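Local coordinates for protein cGAS/DncV-like nucleotidyltransferase in E. coli homolog (Elizabethkingia meningoseptica ATCC 13253 = NBRC 12535, PDB 6E0N) that synthesises cyclic nucleotide second messengers in response to phage infection, as the CD-NTase of a bacterial CBASS antivirus system, at residues A[12-17]-A[192-197]; A[143-148]-A[166-171]; A[183-188]-A[229-234]. One frame throughout, in Å; residues are numbered along the deposited sequence.

How the contacts relate
Contacts 1 and 3 lie on the same side of the chain's centre, their own centres about 15 Å apart, and both touch the triphosphate of the chain D GTP. They are joined where helix 171-184 gives way to helix 188-205, and Met-192 CG of contact 1 packs 4.1 Å from Phe-231 CE2 of contact 3. Contact 2, in the sheet, has its centre about 27 Å from that of contact 1 and about 30 Å from that of contact 3. Along the chain it is nested inside contact 1 and precedes contact 3, while contacts 1 and 3 cross. Contact 2 borders the adenine of the ATP analogue; contacts 1 and 3 hold GTP across the chain's centre.

Contact 1. Residues A[12-17]-A[192-197]; sequences SRPVST and MVRILK. With GTP (guanosine-5'-triphosphate), chain D; GTP (guanosine-5'-triphosphate), chain C.
With CG anti to its carbonyl carbon (chi1 -66°) and the chain extended from CG to NE, Arg-194 reaches from its helix to Ser-12 and Pro-14 in the facing loop. Its NH1 donates to Ser-12 O over 2.8 Å, with an N-H...O angle of 160°; the donor lies nearly along the C=O axis, and the oxygen sits in the guanidinium plane. Pro-14 comes from a different direction: its CG stands over the centre of one guanidinium face, 3.6 Å from Arg-194 CZ. The group is therefore gripped at an edge and covered on a face, which restricts its rotation. Nearer the helix, Ser-12 CB meets Ile-195 CG1 at 4.0 Å, while Ser-12 OG turns to Ile-9 O.

This pairing joins the loop after helix 5-11 to helix 188-205 of the nucleotidyltransferase. The same guanidinium then holds a nucleotide. NH1 of Arg-194 donates to O1G of the chain D GTP at 2.9 Å, and NH2 of Arg-194 donates to O2G at 3.2 Å along a nearly straight path, so two nitrogens share the gamma-phosphate; Asn-53 O takes a further bond from NH2. Arg-191 and Arg-187 also bind this GTP, a cluster that would be expected to balance the phosphate charge.

Farther along the helix, Lys-197 bends at chi3 (68°) and brings NZ 3.1 Å from O1G of the chain C GTP; Thr-54 O and Ser-216 OG also hydrogen-bond this ammonium.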
loop_
_atom_site.group_PDB
_atom_site.type_symbol
_atom_site.label_atom_id
_atom_site.label_comp_id
_atom_site.label_asym_id
_atom_site.label_seq_id
_atom_site.Cartn_x
_atom_site.Cartn_y
_atom_site.Cartn_z
ATOM N N SER A 12 14.529 5.376 7.768
ATOM C CA SER A 12 13.177 5.873 7.974
ATOM C C SER A 12 12.774 6.933 6.958
ATOM O O SER A 12 11.629 7.391 6.995
ATOM C CB SER A 12 13.036 6.459 9.385
ATOM O OG SER A 12 13.646 7.739 9.456
ATOM N N ARG A 13 13.673 7.337 6.070
ATOM C CA ARG A 13 13.361 8.415 5.142
ATOM C C ARG A 13 12.750 7.858 3.860
ATOM O O ARG A 13 13.159 6.792 3.390
ATOM C CB ARG A 13 14.627 9.183 4.783
ATOM C CG ARG A 13 15.274 9.896 5.951
ATOM C CD ARG A 13 16.603 10.530 5.546
ATOM N NE ARG A 13 17.323 11.068 6.698
ATOM C CZ ARG A 13 17.175 12.305 7.163
ATOM N NH1 ARG A 13 16.331 13.143 6.575
ATOM N NH2 ARG A 13 17.871 12.704 8.218
ATOM N N PRO A 14 11.783 8.565 3.277
ATOM C CA PRO A 14 11.260 8.133 1.973
ATOM C C PRO A 14 12.357 8.194 0.924
ATOM O O PRO A 14 13.206 9.088 0.942
ATOM C CB PRO A 14 10.146 9.146 1.670
ATOM C CG PRO A 14 9.883 9.867 2.955
ATOM C CD PRO A 14 11.170 9.820 3.742
ATOM N N VAL A 15 12.337 7.233 0.000
ATOM C CA VAL A 15 13.326 7.181 -1.070
ATOM C C VAL A 15 12.701 7.738 -2.343
ATOM O O VAL A 15 13.146 8.767 -2.862
ATOM C CB VAL A 15 13.872 5.753 -1.255
ATOM C CG1 VAL A 15 14.910 5.717 -2.354
ATOM C CG2 VAL A 15 14.469 5.248 0.058
ATOM N N SER A 16 11.659 7.084 -2.845
ATOM C CA SER A 16 10.919 7.567 -4.004
ATOM C C SER A 16 9.685 8.324 -3.532
ATOM O O SER A 16 9.009 7.898 -2.593
ATOM C CB SER A 16 10.466 6.401 -4.886
ATOM O OG SER A 16 11.555 5.592 -5.291
ATOM N N THR A 17 9.384 9.440 -4.192
ATOM C CA THR A 17 8.188 10.208 -3.864
ATOM C C THR A 17 7.582 10.801 -5.132
ATOM O O THR A 17 8.164 10.750 -6.219
ATOM C CB THR A 17 8.478 11.352 -2.880
ATOM O OG1 THR A 17 9.227 12.375 -3.552
ATOM C CG2 THR A 17 9.254 10.856 -1.670
ATOM N N MET A 192 8.558 4.297 11.202
ATOM C CA MET A 192 8.721 2.917 11.641
ATOM C C MET A 192 8.259 1.937 10.569
ATOM O O MET A 192 8.873 0.882 10.380
ATOM C CB MET A 192 7.951 2.692 12.939
ATOM C CG MET A 192 8.557 3.406 14.142
ATOM S SD MET A 192 10.227 2.843 14.531
ATOM C CE MET A 192 11.098 4.406 14.645
ATOM N N VAL A 193 7.174 2.264 9.864
ATOM C CA VAL A 193 6.755 1.442 8.730
ATOM C C VAL A 193 7.889 1.326 7.721
ATOM O O VAL A 193 8.201 0.234 7.228
ATOM C CB VAL A 193 5.482 2.019 8.087
ATOM C CG1 VAL A 193 5.243 1.367 6.727
ATOM C CG2 VAL A 193 4.286 1.825 8.993
ATOM N N ARG A 194 8.517 2.457 7.389
ATOM C CA ARG A 194 9.587 2.436 6.397
ATOM C C ARG A 194 10.760 1.589 6.872
ATOM O O ARG A 194 11.328 0.814 6.094
ATOM C CB ARG A 194 10.028 3.861 6.066
ATOM C CG ARG A 194 8.964 4.679 5.356
ATOM C CD ARG A 194 9.474 6.088 4.991
ATOM N NE ARG A 194 8.361 7.020 4.835
ATOM C CZ ARG A 194 8.177 8.102 5.585
ATOM N NH1 ARG A 194 9.052 8.429 6.533
ATOM N NH2 ARG A 194 7.126 8.876 5.372
ATOM N N ILE A 195 11.127 1.708 8.153
ATOM C CA ILE A 195 12.203 0.877 8.692
ATOM C C ILE A 195 11.869 -0.601 8.530
ATOM O O ILE A 195 12.704 -1.403 8.095
ATOM C CB ILE A 195 12.484 1.235 10.162
ATOM C CG1 ILE A 195 13.152 2.604 10.259
ATOM C CG2 ILE A 195 13.335 0.145 10.805
ATOM C CD1 ILE A 195 13.167 3.175 11.660
ATOM N N LEU A 196 10.645 -0.989 8.897
ATOM C CA LEU A 196 10.270 -2.397 8.816
ATOM C C LEU A 196 10.182 -2.882 7.375
ATOM O O LEU A 196 10.447 -4.060 7.109
ATOM C CB LEU A 196 8.964 -2.634 9.572
ATOM C CG LEU A 196 9.084 -2.515 11.092
ATOM C CD1 LEU A 196 7.709 -2.601 11.748
ATOM C CD2 LEU A 196 10.002 -3.588 11.660
ATOM N N LYS A 197 9.821 -2.002 6.433
ATOM C CA LYS A 197 9.855 -2.377 5.022
ATOM C C LYS A 197 11.285 -2.615 4.551
ATOM O O LYS A 197 11.543 -3.546 3.776
ATOM C CB LYS A 197 9.169 -1.312 4.168
ATOM C CG LYS A 197 7.653 -1.305 4.310
ATOM C CD LYS A 197 6.996 -0.215 3.468
ATOM C CE LYS A 197 7.134 -0.496 1.974
ATOM N NZ LYS A 197 6.305 0.442 1.160
HETATM P PG GTP D . 8.080 12.175 6.890
HETATM O O1G GTP D . 9.037 11.191 7.518
HETATM O O2G GTP D . 6.675 11.628 6.990
HETATM O O3G GTP D . 8.198 13.520 7.572
HETATM O O3B GTP D . 8.467 12.283 5.324
HETATM P PB GTP D . 8.382 13.587 4.383
HETATM O O1B GTP D . 8.923 13.252 3.018
HETATM O O2B GTP D . 9.128 14.742 4.995
HETATM O O3A GTP D . 6.810 13.896 4.243
HETATM P PA GTP D . 6.121 15.206 4.854
HETATM O O1A GTP D . 6.880 15.724 6.055
HETATM O O2A GTP D . 4.693 14.885 5.236
HETATM O "O5'" GTP D . 6.078 16.311 3.693
HETATM C "C5'" GTP D . 5.159 16.198 2.638
HETATM C "C4'" GTP D . 5.302 17.440 1.781
HETATM O "O4'" GTP D . 4.489 18.497 2.321
HETATM C "C3'" GTP D . 6.733 17.992 1.731
HETATM O "O3'" GTP D . 6.978 18.485 0.437
HETATM C "C2'" GTP D . 6.756 19.156 2.740
HETATM O "O2'" GTP D . 7.641 20.154 2.368
HETATM C "C1'" GTP D . 5.295 19.638 2.696
HETATM N N9 GTP D . 4.780 20.261 3.908
HETATM C C8 GTP D . 5.472 20.493 5.047
HETATM N N7 GTP D . 4.654 21.123 5.917
HETATM C C5 GTP D . 3.455 21.318 5.322
HETATM C C6 GTP D . 2.274 21.906 5.759
HETATM O O6 GTP D . 2.192 22.381 6.892
HETATM N N1 GTP D . 1.189 21.958 4.910
HETATM C C2 GTP D . 1.282 21.425 3.639
HETATM N N2 GTP D . 0.233 21.477 2.830
HETATM N N3 GTP D . 2.456 20.840 3.209
HETATM C C4 GTP D . 3.526 20.787 4.043
HETATM P PG GTP C . 5.071 -1.293 -2.087
HETATM O O1G GTP C . 6.361 -0.547 -1.823
HETATM O O2G GTP C . 5.317 -2.770 -1.898
HETATM O O3G GTP C . 4.593 -1.025 -3.497
HETATM O O3B GTP C . 3.989 -0.817 -0.994
HETATM P PB GTP C . 2.510 -0.314 -1.370
HETATM O O1B GTP C . 2.495 0.399 -2.704
HETATM O O2B GTP C . 2.032 0.575 -0.247
HETATM O O3A GTP C . 1.571 -1.616 -1.406
HETATM P PA GTP C . 1.115 -2.327 -2.778
HETATM O O1A GTP C . 1.932 -1.851 -3.957
HETATM O O2A GTP C . 1.200 -3.827 -2.623
HETATM O "O5'" GTP C . -0.420 -1.890 -2.955
HETATM C "C5'" GTP C . -0.742 -0.545 -3.140
HETATM C "C4'" GTP C . -1.956 -0.202 -2.309
HETATM O "O4'" GTP C . -2.997 -1.152 -2.606
HETATM C "C3'" GTP C . -1.801 -0.183 -0.782
HETATM O "O3'" GTP C . -1.462 1.066 -0.284
HETATM C "C2'" GTP C . -3.232 -0.559 -0.321
HETATM O "O2'" GTP C . -3.976 0.621 -0.187
HETATM C "C1'" GTP C . -3.769 -1.453 -1.451
HETATM N N9 GTP C . -3.593 -2.848 -1.027
HETATM C C8 GTP C . -2.581 -3.692 -1.388
HETATM N N7 GTP C . -2.778 -4.881 -0.774
HETATM C C5 GTP C . -3.908 -4.804 -0.033
HETATM C C6 GTP C . -4.567 -5.716 0.783
HETATM O O6 GTP C . -4.120 -6.850 0.931
HETATM N N1 GTP C . -5.728 -5.336 1.427
HETATM C C2 GTP C . -6.227 -4.060 1.256
HETATM N N2 GTP C . -7.341 -3.685 1.876
HETATM N N3 GTP C . -5.568 -3.159 0.451
HETATM C C4 GTP C . -4.430 -3.526 -0.184
#

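Contact 2. Residues A[143-148]-A[166-171]; sequences LKRFST and EIISFP. With APC (diphosphomethylphosphonic acid adenosyl ester), chain B.
The strand pieces 143-147 and 166-169 approach to 8.6 Å between axes and cross at 78°, with Leu-143 and Ile-168 the closest pair of CA atoms, so they meet through side chains. Leu-143 carries the apolar centre. Its CG stands anti to the backbone N (chi1 175°), and its two methyls divide the work: Leu-143 CD1 lies 3.9 Å from Ile-168 CG2 and also 3.7 Å from Phe-170 CZ, whereas CD2 approaches the CD1 methyl of Ile-168. The leucine and isoleucine side chains cross at about a right angle.

Further along, Arg-145 extends from CG to NE past Ile-168. The modelled separation of Arg-145 NH2 from Ile-168 CD1 is too short for an ordinary van der Waals contact, and its detail is doubtful. The aliphatic root of the arginine is clearer, with Arg-145 CB at the edge of the Phe-170 ring, near its plane and 4.3 Å from CZ. Glu-166 offers an opposite charge, but at 4.5 Å between Arg-145 NH2 and Glu-166 OE1 the pair is beyond a salt bridge, leaving at most a long-range attraction.

Alternation along 166-169 gives the strand two roles. Glu-166 and Ile-168 point toward 143-148, whereas Ile-167 and Ser-169 border the adenine of the bound ATP analogue, Ser-169 CB lying 3.5 Å from its N1.

The two strands belong to one mixed sheet without being partners in it: strand 152-160 runs between them, antiparallel to both, bonded to Leu-143 through Gly-156 and to Ser-169 through Ile-157. Phe-170, whose ring also meets that of Phe-264, occupies the N-cap position, right before helix 171-184.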
loop_
_atom_site.group_PDB
_atom_site.type_symbol
_atom_site.label_atom_id
_atom_site.label_comp_id
_atom_site.label_asym_id
_atom_site.label_seq_id
_atom_site.Cartn_x
_atom_site.Cartn_y
_atom_site.Cartn_z
ATOM N N LEU A 143 -17.205 0.896 -4.866
ATOM C CA LEU A 143 -17.635 -0.159 -3.958
ATOM C C LEU A 143 -18.264 0.486 -2.734
ATOM O O LEU A 143 -17.701 1.426 -2.166
ATOM C CB LEU A 143 -16.430 -1.000 -3.531
ATOM C CG LEU A 143 -16.540 -2.118 -2.501
ATOM C CD1 LEU A 143 -16.620 -1.555 -1.088
ATOM C CD2 LEU A 143 -17.722 -3.029 -2.784
ATOM N N LYS A 144 -19.423 -0.024 -2.330
ATOM C CA LYS A 144 -20.066 0.367 -1.084
ATOM C C LYS A 144 -20.294 -0.880 -0.246
ATOM O O LYS A 144 -20.808 -1.886 -0.749
ATOM C CB LYS A 144 -21.381 1.099 -1.353
ATOM C CG LYS A 144 -21.177 2.327 -2.222
ATOM C CD LYS A 144 -22.237 3.387 -2.007
ATOM C CE LYS A 144 -21.742 4.728 -2.536
ATOM N NZ LYS A 144 -22.788 5.441 -3.314
ATOM N N ARG A 145 -19.901 -0.817 1.024
ATOM C CA ARG A 145 -19.996 -1.967 1.910
ATOM C C ARG A 145 -20.214 -1.487 3.333
ATOM O O ARG A 145 -19.619 -0.494 3.759
ATOM C CB ARG A 145 -18.717 -2.806 1.847
ATOM C CG ARG A 145 -18.842 -4.175 2.474
ATOM C CD ARG A 145 -17.528 -4.932 2.374
ATOM N NE ARG A 145 -17.739 -6.374 2.368
ATOM C CZ ARG A 145 -17.926 -7.094 1.269
ATOM N NH1 ARG A 145 -18.115 -8.405 1.358
ATOM N NH2 ARG A 145 -17.920 -6.507 0.080
ATOM N N PHE A 146 -21.062 -2.197 4.067
ATOM C CA PHE A 146 -21.370 -1.804 5.432
ATOM C C PHE A 146 -20.250 -2.236 6.369
ATOM O O PHE A 146 -19.774 -3.376 6.309
ATOM C CB PHE A 146 -22.689 -2.417 5.891
ATOM C CG PHE A 146 -23.162 -1.887 7.213
ATOM C CD1 PHE A 146 -23.757 -0.639 7.298
ATOM C CD2 PHE A 146 -23.010 -2.633 8.371
ATOM C CE1 PHE A 146 -24.191 -0.143 8.512
ATOM C CE2 PHE A 146 -23.446 -2.143 9.588
ATOM C CZ PHE A 146 -24.034 -0.896 9.658
ATOM N N SER A 147 -19.831 -1.320 7.236
ATOM C CA SER A 147 -18.840 -1.605 8.265
ATOM C C SER A 147 -19.557 -1.759 9.600
ATOM O O SER A 147 -20.177 -0.807 10.085
ATOM C CB SER A 147 -17.827 -0.465 8.363
ATOM O OG SER A 147 -17.098 -0.542 9.577
ATOM N N THR A 148 -19.472 -2.953 10.192
ATOM C CA THR A 148 -20.028 -3.143 11.528
ATOM C C THR A 148 -19.174 -2.454 12.584
ATOM O O THR A 148 -19.704 -2.001 13.604
ATOM C CB THR A 148 -20.181 -4.634 11.837
ATOM O OG1 THR A 148 -18.938 -5.310 11.616
ATOM C CG2 THR A 148 -21.251 -5.252 10.948
ATOM N N GLU A 166 -12.560 -11.256 -5.932
ATOM C CA GLU A 166 -13.051 -9.896 -5.745
ATOM C C GLU A 166 -12.103 -9.187 -4.790
ATOM O O GLU A 166 -11.952 -9.601 -3.635
ATOM C CB GLU A 166 -14.469 -9.915 -5.178
ATOM C CG GLU A 166 -15.099 -8.534 -5.078
ATOM C CD GLU A 166 -16.519 -8.584 -4.550
ATOM O OE1 GLU A 166 -16.715 -9.030 -3.401
ATOM O OE2 GLU A 166 -17.441 -8.179 -5.290
ATOM N N ILE A 167 -11.442 -8.142 -5.277
ATOM C CA ILE A 167 -10.492 -7.368 -4.488
ATOM C C ILE A 167 -11.174 -6.069 -4.082
ATOM O O ILE A 167 -11.660 -5.319 -4.937
ATOM C CB ILE A 167 -9.210 -7.082 -5.287
ATOM C CG1 ILE A 167 -8.669 -8.358 -5.932
ATOM C CG2 ILE A 167 -8.159 -6.442 -4.380
ATOM C CD1 ILE A 167 -8.324 -9.443 -4.963
ATOM N N ILE A 168 -11.218 -5.804 -2.777
ATOM C CA ILE A 168 -11.884 -4.635 -2.214
ATOM C C ILE A 168 -10.865 -3.833 -1.418
ATOM O O ILE A 168 -10.054 -4.405 -0.681
ATOM C CB ILE A 168 -13.097 -5.039 -1.345
ATOM C CG1 ILE A 168 -14.219 -5.549 -2.262
ATOM C CG2 ILE A 168 -13.541 -3.889 -0.477
ATOM C CD1 ILE A 168 -15.411 -6.117 -1.541
ATOM N N SER A 169 -10.909 -2.510 -1.568
ATOM C CA SER A 169 -9.920 -1.630 -0.963
ATOM C C SER A 169 -10.603 -0.333 -0.557
ATOM O O SER A 169 -11.584 0.088 -1.174
ATOM C CB SER A 169 -8.782 -1.343 -1.954
ATOM O OG SER A 169 -7.800 -0.488 -1.400
ATOM N N PHE A 170 -10.072 0.290 0.495
ATOM C CA PHE A 170 -10.558 1.572 1.001
ATOM C C PHE A 170 -9.374 2.524 1.088
ATOM O O PHE A 170 -8.946 2.921 2.182
ATOM C CB PHE A 170 -11.264 1.397 2.346
ATOM C CG PHE A 170 -12.494 0.547 2.252
ATOM C CD1 PHE A 170 -13.714 1.105 1.899
ATOM C CD2 PHE A 170 -12.425 -0.816 2.483
ATOM C CE1 PHE A 170 -14.846 0.323 1.793
ATOM C CE2 PHE A 170 -13.554 -1.607 2.376
ATOM C CZ PHE A 170 -14.767 -1.036 2.031
ATOM N N PRO A 171 -8.828 2.922 -0.064
ATOM C CA PRO A 171 -7.570 3.690 -0.051
ATOM C C PRO A 171 -7.686 5.064 0.586
ATOM O O PRO A 171 -6.710 5.534 1.180
ATOM C CB PRO A 171 -7.181 3.777 -1.535
ATOM C CG PRO A 171 -8.496 3.568 -2.294
ATOM C CD PRO A 171 -9.279 2.587 -1.432
HETATM P PG APC B . 0.927 -11.420 -11.052
HETATM O O1G APC B . 2.269 -10.790 -10.766
HETATM O O2G APC B . 0.526 -11.167 -12.487
HETATM O O3G APC B . 1.016 -12.906 -10.803
HETATM P PB APC B . -0.176 -9.202 -9.663
HETATM O O1B APC B . 1.131 -8.558 -9.939
HETATM O O2B APC B . -1.342 -8.435 -10.167
HETATM O O3B APC B . -0.205 -10.777 -10.053
HETATM P PA APC B . 0.493 -7.584 -7.146
HETATM O O1A APC B . 1.791 -7.314 -7.838
HETATM O O2A APC B . 0.744 -7.763 -5.634
HETATM C C3A APC B . -0.243 -9.152 -7.875
HETATM O "O5'" APC B . -0.643 -6.405 -7.301
HETATM C "C5'" APC B . -0.583 -5.677 -8.482
HETATM C "C4'" APC B . -1.089 -4.248 -8.162
HETATM O "O4'" APC B . -2.360 -4.306 -7.899
HETATM C "C3'" APC B . -0.382 -3.742 -6.891
HETATM O "O3'" APC B . 0.629 -2.905 -7.237
HETATM C "C2'" APC B . -1.485 -2.998 -6.121
HETATM O "O2'" APC B . -1.382 -1.532 -6.409
HETATM C "C1'" APC B . -2.622 -3.455 -6.558
HETATM N N9 APC B . -3.196 -4.338 -5.553
HETATM C C8 APC B . -2.892 -5.582 -5.136
HETATM N N7 APC B . -3.752 -5.924 -4.167
HETATM C C5 APC B . -4.591 -4.893 -3.981
HETATM C C6 APC B . -5.659 -4.698 -3.128
HETATM N N6 APC B . -6.289 -5.511 -2.110
HETATM N N1 APC B . -6.334 -3.560 -3.150
HETATM C C2 APC B . -5.978 -2.586 -4.014
HETATM N N3 APC B . -4.937 -2.782 -4.851
HETATM C C4 APC B . -4.245 -3.926 -4.833
#

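Contact 3. Residues A[183-188]-A[229-234]; sequences NQTYRL and NQFISG. With GTP (guanosine-5'-triphosphate), chain D.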
loop_
_atom_site.group_PDB
_atom_site.type_symbol
_atom_site.label_atom_id
_atom_site.label_comp_id
_atom_site.label_asym_id
_atom_site.label_seq_id
_atom_site.Cartn_x
_atom_site.Cartn_y
_atom_site.Cartn_z
ATOM N N ASN A 183 0.907 12.104 12.166
ATOM C CA ASN A 183 0.871 13.461 12.699
ATOM C C ASN A 183 0.779 13.480 14.217
ATOM O O ASN A 183 1.187 14.470 14.839
ATOM C CB ASN A 183 -0.301 14.239 12.095
ATOM C CG ASN A 183 -0.097 14.559 10.624
ATOM O OD1 ASN A 183 1.012 14.455 10.098
ATOM N ND2 ASN A 183 -1.168 14.959 9.956
ATOM N N GLN A 184 0.275 12.409 14.828
ATOM C CA GLN A 184 0.139 12.341 16.279
ATOM C C GLN A 184 1.319 11.672 16.968
ATOM O O GLN A 184 1.385 11.697 18.205
ATOM C CB GLN A 184 -1.118 11.551 16.657
ATOM C CG GLN A 184 -2.421 12.236 16.343
ATOM C CD GLN A 184 -3.609 11.300 16.469
ATOM O OE1 GLN A 184 -3.471 10.085 16.343
ATOM N NE2 GLN A 184 -4.782 11.864 16.712
ATOM N N THR A 185 2.236 11.065 16.218
ATOM C CA THR A 185 3.311 10.272 16.797
ATOM C C THR A 185 4.687 10.841 16.469
ATOM O O THR A 185 5.650 10.092 16.293
ATOM C CB THR A 185 3.221 8.813 16.346
ATOM O OG1 THR A 185 3.156 8.736 14.913
ATOM C CG2 THR A 185 1.996 8.134 16.946
ATOM N N TYR A 186 4.798 12.167 16.392
ATOM C CA TYR A 186 6.067 12.809 16.072
ATOM C C TYR A 186 6.603 12.326 14.727
ATOM O O TYR A 186 7.819 12.248 14.520
ATOM C CB TYR A 186 7.093 12.588 17.188
ATOM C CG TYR A 186 6.540 12.832 18.572
ATOM C CD1 TYR A 186 6.295 14.121 19.028
ATOM C CD2 TYR A 186 6.259 11.774 19.420
ATOM C CE1 TYR A 186 5.786 14.350 20.293
ATOM C CE2 TYR A 186 5.749 11.993 20.690
ATOM C CZ TYR A 186 5.515 13.286 21.119
ATOM O OH TYR A 186 5.009 13.505 22.381
ATOM N N ARG A 187 5.693 11.987 13.810
ATOM C CA ARG A 187 6.014 11.501 12.472
ATOM C C ARG A 187 6.666 10.123 12.495
ATOM O O ARG A 187 7.188 9.670 11.468
ATOM C CB ARG A 187 6.862 12.514 11.693
ATOM C CG ARG A 187 6.350 13.949 11.847
ATOM C CD ARG A 187 6.690 14.838 10.648
ATOM N NE ARG A 187 6.198 14.234 9.416
ATOM C CZ ARG A 187 4.921 14.210 9.047
ATOM N NH1 ARG A 187 3.996 14.781 9.806
ATOM N NH2 ARG A 187 4.572 13.615 7.915
ATOM N N LEU A 188 6.628 9.428 13.635
ATOM C CA LEU A 188 7.314 8.147 13.753
ATOM C C LEU A 188 6.497 6.969 13.240
ATOM O O LEU A 188 7.083 5.922 12.949
ATOM C CB LEU A 188 7.738 7.909 15.204
ATOM C CG LEU A 188 8.811 8.875 15.706
ATOM C CD1 LEU A 188 8.987 8.788 17.208
ATOM C CD2 LEU A 188 10.136 8.588 14.990
ATOM N N ASN A 229 1.261 6.117 22.394
ATOM C CA ASN A 229 2.197 6.399 23.482
ATOM C C ASN A 229 3.433 5.502 23.465
ATOM O O ASN A 229 4.281 5.636 24.356
ATOM C CB ASN A 229 1.507 6.350 24.853
ATOM C CG ASN A 229 1.047 4.960 25.243
ATOM O OD1 ASN A 229 1.350 3.974 24.576
ATOM N ND2 ASN A 229 0.318 4.877 26.352
ATOM N N GLN A 230 3.561 4.609 22.486
ATOM C CA GLN A 230 4.770 3.812 22.318
ATOM C C GLN A 230 5.800 4.496 21.426
ATOM O O GLN A 230 6.937 4.024 21.340
ATOM C CB GLN A 230 4.432 2.454 21.690
ATOM C CG GLN A 230 3.489 1.586 22.495
ATOM C CD GLN A 230 4.135 1.009 23.740
ATOM O OE1 GLN A 230 5.315 0.655 23.737
ATOM N NE2 GLN A 230 3.363 0.915 24.815
ATOM N N PHE A 231 5.427 5.578 20.746
ATOM C CA PHE A 231 6.321 6.288 19.842
ATOM C C PHE A 231 6.975 7.429 20.612
ATOM O O PHE A 231 6.290 8.342 21.086
ATOM C CB PHE A 231 5.545 6.787 18.624
ATOM C CG PHE A 231 4.927 5.671 17.814
ATOM C CD1 PHE A 231 3.723 5.101 18.197
ATOM C CD2 PHE A 231 5.561 5.182 16.684
ATOM C CE1 PHE A 231 3.159 4.071 17.463
ATOM C CE2 PHE A 231 4.995 4.150 15.943
ATOM C CZ PHE A 231 3.790 3.603 16.332
ATOM N N ILE A 232 8.295 7.362 20.742
ATOM C CA ILE A 232 9.050 8.241 21.626
ATOM C C ILE A 232 9.766 9.278 20.775
ATOM O O ILE A 232 10.647 8.936 19.979
ATOM C CB ILE A 232 10.065 7.446 22.458
ATOM C CG1 ILE A 232 9.386 6.292 23.191
ATOM C CG2 ILE A 232 10.781 8.369 23.437
ATOM C CD1 ILE A 232 10.366 5.232 23.641
ATOM N N SER A 233 9.405 10.545 20.950
ATOM C CA SER A 233 10.021 11.611 20.173
ATOM C C SER A 233 11.538 11.562 20.305
ATOM O O SER A 233 12.081 11.518 21.411
ATOM C CB SER A 233 9.501 12.962 20.665
ATOM O OG SER A 233 10.151 14.038 20.008
ATOM N N GLY A 234 12.215 11.557 19.162
ATOM C CA GLY A 234 13.659 11.647 19.140
ATOM C C GLY A 234 14.404 10.389 19.511
ATOM O O GLY A 234 15.630 10.443 19.667
HETATM P PG GTP D . 8.080 12.175 6.890
HETATM O O1G GTP D . 9.037 11.191 7.518
HETATM O O2G GTP D . 6.675 11.628 6.990
HETATM O O3G GTP D . 8.198 13.520 7.572
HETATM O O3B GTP D . 8.467 12.283 5.324
HETATM P PB GTP D . 8.382 13.587 4.383
HETATM O O1B GTP D . 8.923 13.252 3.018
HETATM O O2B GTP D . 9.128 14.742 4.995
HETATM O O3A GTP D . 6.810 13.896 4.243
HETATM P PA GTP D . 6.121 15.206 4.854
HETATM O O1A GTP D . 6.880 15.724 6.055
HETATM O O2A GTP D . 4.693 14.885 5.236
HETATM O "O5'" GTP D . 6.078 16.311 3.693
HETATM C "C5'" GTP D . 5.159 16.198 2.638
HETATM C "C4'" GTP D . 5.302 17.440 1.781
HETATM O "O4'" GTP D . 4.489 18.497 2.321
HETATM C "C3'" GTP D . 6.733 17.992 1.731
HETATM O "O3'" GTP D . 6.978 18.485 0.437
HETATM C "C2'" GTP D . 6.756 19.156 2.740
HETATM O "O2'" GTP D . 7.641 20.154 2.368
HETATM C "C1'" GTP D . 5.295 19.638 2.696
HETATM N N9 GTP D . 4.780 20.261 3.908
HETATM C C8 GTP D . 5.472 20.493 5.047
HETATM N N7 GTP D . 4.654 21.123 5.917
HETATM C C5 GTP D . 3.455 21.318 5.322
HETATM C C6 GTP D . 2.274 21.906 5.759
HETATM O O6 GTP D . 2.192 22.381 6.892
HETATM N N1 GTP D . 1.189 21.958 4.910
HETATM C C2 GTP D . 1.282 21.425 3.639
HETATM N N2 GTP D . 0.233 21.477 2.830
HETATM N N3 GTP D . 2.456 20.840 3.209
HETATM C C4 GTP D . 3.526 20.787 4.043
#
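Phe-231 begins the contact by putting its ring against both Thr-185 and Leu-188. Thr-185 CG2 lies 3.7 Å from Phe-231 CD1, and Leu-188 CB packs 3.8 Å from Phe-231 CD2, so each ortho carbon has an aliphatic neighbour; both approaches are oblique to the ring plane. The hydroxyl of Thr-185 is directed elsewhere, to Lys-181 O and Tyr-189 N, in the two helices flanking the turn. Phe-231 O lies in the plane of the Tyr-186 ring, at its edge, 3.7 Å from Tyr-186 CE2.

What receives these groups is a type I' beta turn from Thr-185 to Leu-188, closed by Leu-188 N bonding to Thr-185 O at 2.9 Å. It joins helix 171-184 to helix 188-205, and Tyr-186 and Arg-187 both take positive phi in it. The turn separates its side chains: Tyr-186 leans on 229-234, while Arg-187 holds the gamma-phosphate of the chain D GTP, NE donating to O3G at 2.8 Å and NH2 to O2G at 3.0 Å. Asn-183 OD1 accepts from NH1 of that arginine, which would limit its rotation.

At Ile-232 the backbone does the touching, its O standing 3.2 Å from Leu-188 CD1, a tight approach. Ser-233 follows with a CH-pi contact: its CB sits over the centre of the Tyr-186 ring, 3.6 Å from the centroid and 9° off the normal, while OG lies out toward the CD1 side.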